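Local coordinates for protein mandelate racemase / muconate lactonizing enzyme (PDB 2POD) that is of unproven function but belongs to the enolase superfamily, binds a sodium ion in its barrel and may be a lyase, at residues H316-P321 against N342-E347; I117-T122 against S170-M175. All coordinates share one frame; numbering follows the deposited sequence.

Contact 1: residues H316-P321 against N342-E347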
loop_
_atom_site.group_PDB
_atom_site.type_symbol
_atom_site.label_atom_id
_atom_site.label_comp_id
_atom_site.label_asym_id
_atom_site.label_seq_id
_atom_site.Cartn_x
_atom_site.Cartn_y
_atom_site.Cartn_z
ATOM N N HIS B 316 -9.721 17.026 -9.098
ATOM C CA HIS B 316 -10.369 18.158 -8.412
ATOM C C HIS B 316 -9.396 19.292 -8.140
ATOM O O HIS B 316 -9.528 20.012 -7.148
ATOM C CB HIS B 316 -11.091 17.737 -7.117
ATOM C CG HIS B 316 -12.073 16.625 -7.298
ATOM N ND1 HIS B 316 -11.819 15.337 -6.880
ATOM C CD2 HIS B 316 -13.314 16.607 -7.842
ATOM C CE1 HIS B 316 -12.857 14.571 -7.159
ATOM N NE2 HIS B 316 -13.777 15.318 -7.746
ATOM N N LEU B 317 -8.415 19.438 -9.027
ATOM C CA LEU B 317 -7.366 20.429 -8.844
ATOM C C LEU B 317 -7.477 21.556 -9.865
ATOM O O LEU B 317 -7.824 21.308 -11.022
ATOM C CB LEU B 317 -5.973 19.780 -8.866
ATOM C CG LEU B 317 -5.709 18.677 -7.843
ATOM C CD1 LEU B 317 -4.251 18.301 -7.851
ATOM C CD2 LEU B 317 -6.168 19.046 -6.432
ATOM N N PRO B 318 -7.213 22.804 -9.430
ATOM C CA PRO B 318 -7.095 23.907 -10.367
ATOM C C PRO B 318 -5.734 24.020 -11.024
ATOM O O PRO B 318 -4.710 23.750 -10.386
ATOM C CB PRO B 318 -7.382 25.140 -9.511
ATOM C CG PRO B 318 -7.063 24.746 -8.113
ATOM C CD PRO B 318 -7.051 23.245 -8.030
ATOM N N VAL B 319 -5.741 24.417 -12.296
ATOM C CA VAL B 319 -4.530 24.853 -12.994
ATOM C C VAL B 319 -4.296 26.365 -12.867
ATOM O O VAL B 319 -5.236 27.163 -12.967
ATOM C CB VAL B 319 -4.518 24.366 -14.477
ATOM C CG1 VAL B 319 -3.463 25.085 -15.314
ATOM C CG2 VAL B 319 -4.254 22.879 -14.518
ATOM N N ALA B 320 -3.044 26.738 -12.611
ATOM C CA ALA B 320 -2.595 28.119 -12.725
ATOM C C ALA B 320 -1.411 28.200 -13.692
ATOM O O ALA B 320 -0.294 27.830 -13.331
ATOM C CB ALA B 320 -2.204 28.668 -11.352
ATOM N N PRO B 321 -1.651 28.663 -14.935
ATOM C CA PRO B 321 -0.568 28.818 -15.911
ATOM C C PRO B 321 0.476 29.886 -15.557
ATOM O O PRO B 321 0.130 30.977 -15.090
ATOM C CB PRO B 321 -1.301 29.167 -17.204
ATOM C CG PRO B 321 -2.718 28.734 -16.961
ATOM C CD PRO B 321 -2.955 29.008 -15.519
ATOM N N ASN B 342 -11.162 24.433 -15.090
ATOM C CA ASN B 342 -10.436 24.452 -13.826
ATOM C C ASN B 342 -9.337 25.505 -13.670
ATOM O O ASN B 342 -8.574 25.440 -12.719
ATOM C CB ASN B 342 -9.908 23.059 -13.471
ATOM C CG ASN B 342 -8.868 22.574 -14.435
ATOM O OD1 ASN B 342 -8.984 22.783 -15.642
ATOM N ND2 ASN B 342 -7.839 21.911 -13.913
ATOM N N ALA B 343 -9.263 26.480 -14.570
ATOM C CA ALA B 343 -8.305 27.584 -14.399
ATOM C C ALA B 343 -8.601 28.475 -13.183
ATOM O O ALA B 343 -9.743 28.834 -12.935
ATOM C CB ALA B 343 -8.203 28.399 -15.658
ATOM N N LEU B 344 -7.568 28.788 -12.407
ATOM C CA LEU B 344 -7.740 29.460 -11.109
ATOM C C LEU B 344 -7.371 30.933 -11.241
ATOM O O LEU B 344 -8.198 31.826 -11.009
ATOM C CB LEU B 344 -6.831 28.813 -10.057
ATOM C CG LEU B 344 -7.098 28.751 -8.541
ATOM C CD1 LEU B 344 -5.764 28.726 -7.796
ATOM C CD2 LEU B 344 -8.027 29.819 -7.962
ATOM N N VAL B 345 -6.110 31.163 -11.596
ATOM C CA VAL B 345 -5.570 32.496 -11.809
ATOM C C VAL B 345 -4.646 32.442 -13.008
ATOM O O VAL B 345 -4.201 31.370 -13.407
ATOM C CB VAL B 345 -4.776 33.024 -10.582
ATOM C CG1 VAL B 345 -5.697 33.743 -9.612
ATOM C CG2 VAL B 345 -4.013 31.902 -9.882
ATOM N N GLN B 346 -4.377 33.605 -13.586
ATOM C CA GLN B 346 -3.322 33.749 -14.571
ATOM C C GLN B 346 -2.247 34.675 -14.032
ATOM O O GLN B 346 -2.509 35.856 -13.790
ATOM C CB GLN B 346 -3.896 34.301 -15.876
ATOM C CG GLN B 346 -2.854 34.582 -16.938
ATOM C CD GLN B 346 -2.035 33.363 -17.264
ATOM O OE1 GLN B 346 -0.820 33.350 -17.080
ATOM N NE2 GLN B 346 -2.696 32.320 -17.743
ATOM N N GLU B 347 -1.046 34.131 -13.844
ATOM C CA GLU B 347 0.157 34.919 -13.537
ATOM C C GLU B 347 0.366 36.052 -14.539
ATOM O O GLU B 347 0.287 35.840 -15.748
ATOM C CB GLU B 347 1.387 34.005 -13.510
ATOM C CG GLU B 347 2.697 34.679 -13.106
ATOM C CD GLU B 347 3.744 33.693 -12.598
ATOM O OE1 GLU B 347 3.424 32.494 -12.456
ATOM O OE2 GLU B 347 4.886 34.120 -12.323
#
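Asn342 reaches across to 316-321 with both its side chain and its backbone. Its ND2 gives an almost straight hydrogen bond (173° at the hydrogen) to Leu317 O, 3.0 Å away; ND2 lies in the carbonyl plane and the oxygen in the plane of the amide. The side chain gets there because CG sits between the backbone N and the carbonyl carbon (chi1 66°), and an amide suits the place by supplying the N-H that satisfies the Leu317 carbonyl; ND2 also makes a weak hydrogen bond to Ala309 O. Next along, Val319 N donates to Asn342 O at 3.0 Å from well above the carbonyl plane. Val319 O is met by Leu344 N at 2.9 Å, and Ala343 CA adds a C-H...O contact to the same oxygen. The two backbone bonds flank Ala343 and make its single bridge with Val319, where strand 319-321 begins and the chain is still approaching 346-348, the next barrel strand, after helix 327-339: a beta-alpha-beta crossover of the enolase C-terminal domain. On its other edge the strand 319-321 bonds to Val292. Beside the bridge Pro318 CB lies alongside Leu344 CG at 3.7 Å; beyond it the short methyl of Ala320, CB, meets Val345 CG2 at 4.0 Å.

Contact 2: residues I117-T122 against S170-M175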
loop_
_atom_site.group_PDB
_atom_site.type_symbol
_atom_site.label_atom_id
_atom_site.label_comp_id
_atom_site.label_asym_id
_atom_site.label_seq_id
_atom_site.Cartn_x
_atom_site.Cartn_y
_atom_site.Cartn_z
ATOM N N ILE B 117 -10.169 36.306 -16.694
ATOM C CA ILE B 117 -9.735 35.553 -15.524
ATOM C C ILE B 117 -8.994 36.461 -14.562
ATOM O O ILE B 117 -8.274 37.359 -14.990
ATOM C CB ILE B 117 -8.891 34.303 -15.906
ATOM C CG1 ILE B 117 -8.549 33.468 -14.666
ATOM C CG2 ILE B 117 -7.668 34.676 -16.734
ATOM C CD1 ILE B 117 -8.025 32.096 -14.958
ATOM N N ARG B 118 -9.209 36.237 -13.266
ATOM C CA ARG B 118 -8.428 36.849 -12.195
ATOM C C ARG B 118 -6.930 36.708 -12.434
ATOM O O ARG B 118 -6.436 35.629 -12.776
ATOM C CB ARG B 118 -8.811 36.216 -10.855
ATOM C CG ARG B 118 -8.224 36.895 -9.635
ATOM C CD ARG B 118 -8.911 36.407 -8.381
ATOM N NE ARG B 118 -8.237 36.873 -7.173
ATOM C CZ ARG B 118 -7.486 36.108 -6.387
ATOM N NH1 ARG B 118 -7.303 34.823 -6.671
ATOM N NH2 ARG B 118 -6.924 36.632 -5.306
ATOM N N THR B 119 -6.219 37.818 -12.283
ATOM C CA THR B 119 -4.769 37.807 -12.342
ATOM C C THR B 119 -4.173 37.925 -10.946
ATOM O O THR B 119 -4.852 38.345 -10.014
ATOM C CB THR B 119 -4.227 38.894 -13.303
ATOM O OG1 THR B 119 -2.915 38.529 -13.741
ATOM C CG2 THR B 119 -4.189 40.281 -12.644
ATOM N N TYR B 120 -2.919 37.510 -10.806
ATOM C CA TYR B 120 -2.121 37.804 -9.623
ATOM C C TYR B 120 -0.765 38.325 -10.053
ATOM O O TYR B 120 -0.267 37.961 -11.122
ATOM C CB TYR B 120 -1.981 36.576 -8.703
ATOM C CG TYR B 120 -1.015 35.492 -9.140
ATOM C CD1 TYR B 120 0.304 35.464 -8.670
ATOM C CD2 TYR B 120 -1.425 34.472 -10.001
ATOM C CE1 TYR B 120 1.194 34.463 -9.070
ATOM C CE2 TYR B 120 -0.545 33.459 -10.397
ATOM C CZ TYR B 120 0.762 33.465 -9.932
ATOM O OH TYR B 120 1.631 32.468 -10.314
ATOM N N ASN B 121 -0.171 39.176 -9.222
ATOM C CA ASN B 121 1.076 39.838 -9.589
ATOM C C ASN B 121 2.293 39.176 -8.988
ATOM O O ASN B 121 2.465 39.141 -7.770
ATOM C CB ASN B 121 1.052 41.333 -9.258
ATOM C CG ASN B 121 2.089 42.115 -10.048
ATOM O OD1 ASN B 121 1.929 42.343 -11.248
ATOM N ND2 ASN B 121 3.167 42.511 -9.383
ATOM N N THR B 122 3.136 38.637 -9.857
ATOM C CA THR B 122 4.444 38.165 -9.447
ATOM C C THR B 122 5.361 39.381 -9.291
ATOM O O THR B 122 5.713 40.043 -10.274
ATOM C CB THR B 122 4.981 37.126 -10.455
ATOM O OG1 THR B 122 4.148 35.966 -10.402
ATOM C CG2 THR B 122 6.416 36.715 -10.155
ATOM N N SER B 170 -5.192 49.196 -7.580
ATOM C CA SER B 170 -5.452 48.842 -8.977
ATOM C C SER B 170 -6.401 47.649 -9.115
ATOM O O SER B 170 -6.912 47.370 -10.203
ATOM C CB SER B 170 -4.145 48.599 -9.740
ATOM O OG SER B 170 -3.294 47.709 -9.042
ATOM N N GLY B 171 -6.641 46.956 -8.004
ATOM C CA GLY B 171 -7.687 45.943 -7.934
ATOM C C GLY B 171 -7.153 44.525 -7.980
ATOM O O GLY B 171 -7.926 43.572 -8.065
ATOM N N ILE B 172 -5.829 44.395 -7.926
ATOM C CA ILE B 172 -5.152 43.106 -7.882
ATOM C C ILE B 172 -5.208 42.553 -6.455
ATOM O O ILE B 172 -4.677 43.167 -5.516
ATOM C CB ILE B 172 -3.689 43.229 -8.418
ATOM C CG1 ILE B 172 -3.692 43.297 -9.947
ATOM C CG2 ILE B 172 -2.807 42.070 -7.954
ATOM C CD1 ILE B 172 -2.432 43.913 -10.558
ATOM N N THR B 173 -5.873 41.406 -6.299
ATOM C CA THR B 173 -6.110 40.810 -4.977
ATOM C C THR B 173 -5.206 39.614 -4.650
ATOM O O THR B 173 -5.507 38.848 -3.728
ATOM C CB THR B 173 -7.592 40.401 -4.763
ATOM O OG1 THR B 173 -8.032 39.576 -5.848
ATOM C CG2 THR B 173 -8.492 41.626 -4.658
ATOM N N ALA B 174 -4.097 39.474 -5.383
ATOM C CA ALA B 174 -3.089 38.444 -5.081
ATOM C C ALA B 174 -1.663 38.794 -5.523
ATOM O O ALA B 174 -1.452 39.263 -6.638
ATOM C CB ALA B 174 -3.515 37.086 -5.649
HETATM N N MSE B 175 -0.692 38.557 -4.638
HETATM C CA MSE B 175 0.737 38.673 -4.978
HETATM C C MSE B 175 1.507 37.377 -4.752
HETATM O O MSE B 175 1.230 36.637 -3.806
HETATM C CB MSE B 175 1.440 39.760 -4.163
HETATM C CG MSE B 175 0.566 40.853 -3.636
HETATM SE SE MSE B 175 1.041 41.484 -1.854
HETATM C CE MSE B 175 2.987 41.592 -2.021
HETATM O O HOH W 1 -6.165 39.784 -8.473
#
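Arg118 grips Thr173 side-on, with NE and NH2 both bonded to the single hydroxyl oxygen OG1. NE lies 3.0 Å from Thr173 OG1 and NH2 3.2 Å from it, and the oxygen sits 2° out of the guanidinium plane, at its edge. The long arm makes this possible: CG is anti to the backbone N (chi1 -172°) and the chain stays extended to NE, crossing the threonine at about a right angle. NH2 also makes a weak bond to Thr173 O and a salt bridge to Asp216, while Tyr191 of a neighbouring subunit makes a cation-pi contact with the arginine. A water joins the backbones, donating to Thr119 O and accepting from Thr173 N at 2.7 Å. Beyond it the chains pair directly, Asn121 N to Ala174 O at 2.9 Å, as parallel strands 117-122 and 174-177 of the barrel sheet; 170-175 enters from helix 160-170, closed by a Schellman motif with Gly171 as its C-prime residue, positive phi being easy for glycine. Packing fills in around these bonds. Ala174 CB fits against Tyr120 CB at 3.5 Å, where a bare methyl leaves room for the strand to approach, and Ile172, branched at CB, sends CG1 to Thr119 CG2 and CG2 to Asn121 CB, both at 4.1 Å.

Both segments of contact 2 come earlier in the chain than those of contact 1, yet their centres lie only 13 Å apart, because strand 117-122 pairs with both 174-177 and 346-348 in one mixed sheet. The order across it, 174-177, 117-122, 346-348, places contact 2 on one edge of 117-122 and half of contact 1 on the other. Direct bonds tie them: Thr119 OG1 lies 2.7 Å from Gln346 O, and Thr122 OG1 2.8 Å from Glu347 OE2, both probable hydrogen bonds, while Val345 packs on Arg118 and Tyr120. Strand 117-122 thus fits between the later barrel strands, close to the sodium ion held by Glu220, Glu246 and Glu272.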